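Local coordinates for Lin2004 protein (Listeria innocua, PDB 2HUJ), which is of unknown function but belongs to the DUF1798 family of bacterial proteins and folds as a four-helix bundle, at residues Ile75-Thr80 with Arg130-Arg135. Numbering follows the deposited sequence.
Sequences IPWVNT and RDFLKR
Trp77 reaches across from helix 52-81 to meet Phe132 and Leu133 of helix 112-137, and it is the only residue of 75-80 that touches 130-135 in this apolar contact. With CG anti to the backbone N (chi1 168°), its indole spans most of the distance between two backbones that come no nearer than 10.9 Å, from Trp77 CA to Leu133 CA. The closest packing is at the benzo edge of the indole. There Trp77 CZ2 lies 3.8 Å from Phe132 CD1 and equally near Phe132 CE1, with CD1 close to the indole plane. The two six-membered rings are inclined at 66°, their centroids 5.9 Å apart. Leu133 adds one methyl, CD2, which sits 4.0 Å from Trp77 NE1 and 4.1 Å from Trp77 CZ2, a slightly longer contact. Only 118 Å² is buried in all, both segments summed, so the two helices are joined here by a few side-chain atoms. Leu133 is buried and forms the inner side of the contact, whereas Trp77 and Phe132, which make its closest approach, each keep part of their surface open to solvent. The contact lies near one end of the four-helix bundle: Leu22 of helix 16-45 touches both Trp77 and Leu133, and the loop leading to helix 88-104 lays Pro83 on Trp77 and Pro84 on Phe132.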
loop_
_atom_site.group_PDB
_atom_site.type_symbol
_atom_site.label_atom_id
_atom_site.label_comp_id
_atom_site.label_asym_id
_atom_site.label_seq_id
_atom_site.Cartn_x
_atom_site.Cartn_y
_atom_site.Cartn_z
ATOM N N ILE A 75 9.320 2.927 9.327
ATOM C CA ILE A 75 9.191 3.478 10.679
ATOM C C ILE A 75 10.511 4.031 11.221
ATOM O O ILE A 75 10.553 5.203 11.624
ATOM C CB ILE A 75 8.482 2.518 11.661
ATOM C CG1 ILE A 75 7.104 2.134 11.145
ATOM C CG2 ILE A 75 8.358 3.177 13.058
ATOM C CD1 ILE A 75 6.246 3.295 10.697
ATOM N N PRO A 76 11.600 3.231 11.218
ATOM C CA PRO A 76 12.905 3.799 11.605
ATOM C C PRO A 76 13.283 5.031 10.764
ATOM O O PRO A 76 13.792 6.029 11.294
ATOM C CB PRO A 76 13.873 2.648 11.324
ATOM C CG PRO A 76 13.034 1.418 11.395
ATOM C CD PRO A 76 11.680 1.784 10.950
ATOM N N TRP A 77 13.018 4.976 9.463
ATOM C CA TRP A 77 13.294 6.124 8.601
ATOM C C TRP A 77 12.502 7.351 9.022
ATOM O O TRP A 77 13.068 8.430 9.169
ATOM C CB TRP A 77 12.998 5.785 7.141
ATOM C CG TRP A 77 12.967 6.951 6.202
ATOM C CD1 TRP A 77 14.036 7.602 5.680
ATOM C CD2 TRP A 77 11.804 7.566 5.622
ATOM N NE1 TRP A 77 13.611 8.606 4.847
ATOM C CE2 TRP A 77 12.249 8.592 4.784
ATOM C CE3 TRP A 77 10.435 7.341 5.730
ATOM C CZ2 TRP A 77 11.371 9.392 4.054
ATOM C CZ3 TRP A 77 9.581 8.135 5.016
ATOM C CH2 TRP A 77 10.050 9.153 4.194
ATOM N N VAL A 78 11.204 7.199 9.262
ATOM C CA VAL A 78 10.375 8.391 9.476
ATOM C C VAL A 78 10.756 9.059 10.792
ATOM O O VAL A 78 10.671 10.295 10.909
ATOM C CB VAL A 78 8.834 8.106 9.382
ATOM C CG1 VAL A 78 8.309 7.577 10.677
ATOM C CG2 VAL A 78 8.087 9.366 8.939
ATOM N N ASN A 79 11.207 8.263 11.765
ATOM C CA ASN A 79 11.517 8.784 13.080
ATOM C C ASN A 79 12.961 9.300 13.156
ATOM O O ASN A 79 13.279 10.113 14.021
ATOM C CB ASN A 79 11.218 7.741 14.175
ATOM C CG ASN A 79 9.726 7.469 14.346
ATOM O OD1 ASN A 79 8.890 8.369 14.226
ATOM N ND2 ASN A 79 9.375 6.221 14.615
ATOM N N THR A 80 13.833 8.877 12.246
ATOM C CA THR A 80 15.189 9.405 12.231
ATOM C C THR A 80 15.344 10.546 11.237
ATOM O O THR A 80 15.951 11.563 11.565
ATOM C CB THR A 80 16.232 8.337 11.950
ATOM O OG1 THR A 80 16.047 7.835 10.626
ATOM C CG2 THR A 80 16.124 7.185 12.953
ATOM N N ARG A 130 7.787 8.044 -2.021
ATOM C CA ARG A 130 8.526 7.679 -3.207
ATOM C C ARG A 130 9.215 8.883 -3.828
ATOM O O ARG A 130 10.411 8.845 -4.148
ATOM C CB ARG A 130 7.597 7.083 -4.224
ATOM C CG ARG A 130 8.301 6.592 -5.492
ATOM C CD ARG A 130 7.273 6.301 -6.575
ATOM N NE ARG A 130 6.652 7.539 -7.028
ATOM C CZ ARG A 130 5.577 7.616 -7.809
ATOM N NH1 ARG A 130 4.963 6.517 -8.226
ATOM N NH2 ARG A 130 5.105 8.808 -8.169
ATOM N N ASP A 131 8.437 9.938 -4.028
ATOM C CA ASP A 131 8.952 11.123 -4.708
ATOM C C ASP A 131 10.072 11.776 -3.884
ATOM O O ASP A 131 11.078 12.234 -4.429
ATOM C CB ASP A 131 7.808 12.104 -4.990
ATOM C CG ASP A 131 6.841 11.603 -6.057
ATOM O OD1 ASP A 131 7.133 10.597 -6.740
ATOM O OD2 ASP A 131 5.749 12.213 -6.203
ATOM N N PHE A 132 9.908 11.794 -2.571
ATOM C CA PHE A 132 10.915 12.355 -1.662
ATOM C C PHE A 132 12.230 11.591 -1.768
ATOM O O PHE A 132 13.320 12.169 -1.862
ATOM C CB PHE A 132 10.395 12.276 -0.229
ATOM C CG PHE A 132 11.384 12.738 0.821
ATOM C CD1 PHE A 132 12.307 11.858 1.367
ATOM C CD2 PHE A 132 11.368 14.052 1.276
ATOM C CE1 PHE A 132 13.214 12.284 2.326
ATOM C CE2 PHE A 132 12.264 14.479 2.245
ATOM C CZ PHE A 132 13.189 13.605 2.760
ATOM N N LEU A 133 12.123 10.275 -1.733
ATOM C CA LEU A 133 13.281 9.365 -1.831
ATOM C C LEU A 133 13.965 9.395 -3.190
ATOM O O LEU A 133 15.220 9.391 -3.275
ATOM C CB LEU A 133 12.814 7.952 -1.477
ATOM C CG LEU A 133 12.450 7.723 -0.011
ATOM C CD1 LEU A 133 11.932 6.299 0.146
ATOM C CD2 LEU A 133 13.640 7.975 0.925
ATOM N N LYS A 134 13.177 9.469 -4.259
ATOM C CA LYS A 134 13.776 9.619 -5.603
ATOM C C LYS A 134 14.564 10.925 -5.704
ATOM O O LYS A 134 15.665 10.954 -6.282
ATOM C CB LYS A 134 12.714 9.546 -6.699
ATOM C CG LYS A 134 12.252 8.135 -6.975
ATOM C CD LYS A 134 11.323 8.040 -8.185
ATOM C CE LYS A 134 11.189 6.581 -8.661
ATOM N NZ LYS A 134 9.847 6.262 -9.261
ATOM N N ARG A 135 14.028 11.999 -5.135
ATOM C CA ARG A 135 14.736 13.283 -5.098
ATOM C C ARG A 135 16.038 13.188 -4.321
ATOM O O ARG A 135 17.069 13.698 -4.778
ATOM C CB ARG A 135 13.879 14.394 -4.502
ATOM C CG ARG A 135 13.030 15.124 -5.523
ATOM C CD ARG A 135 12.305 16.374 -4.965
ATOM N NE ARG A 135 12.835 16.863 -3.681
ATOM C CZ ARG A 135 12.270 16.663 -2.481
ATOM N NH1 ARG A 135 11.131 15.971 -2.347
ATOM N NH2 ARG A 135 12.854 17.159 -1.390
#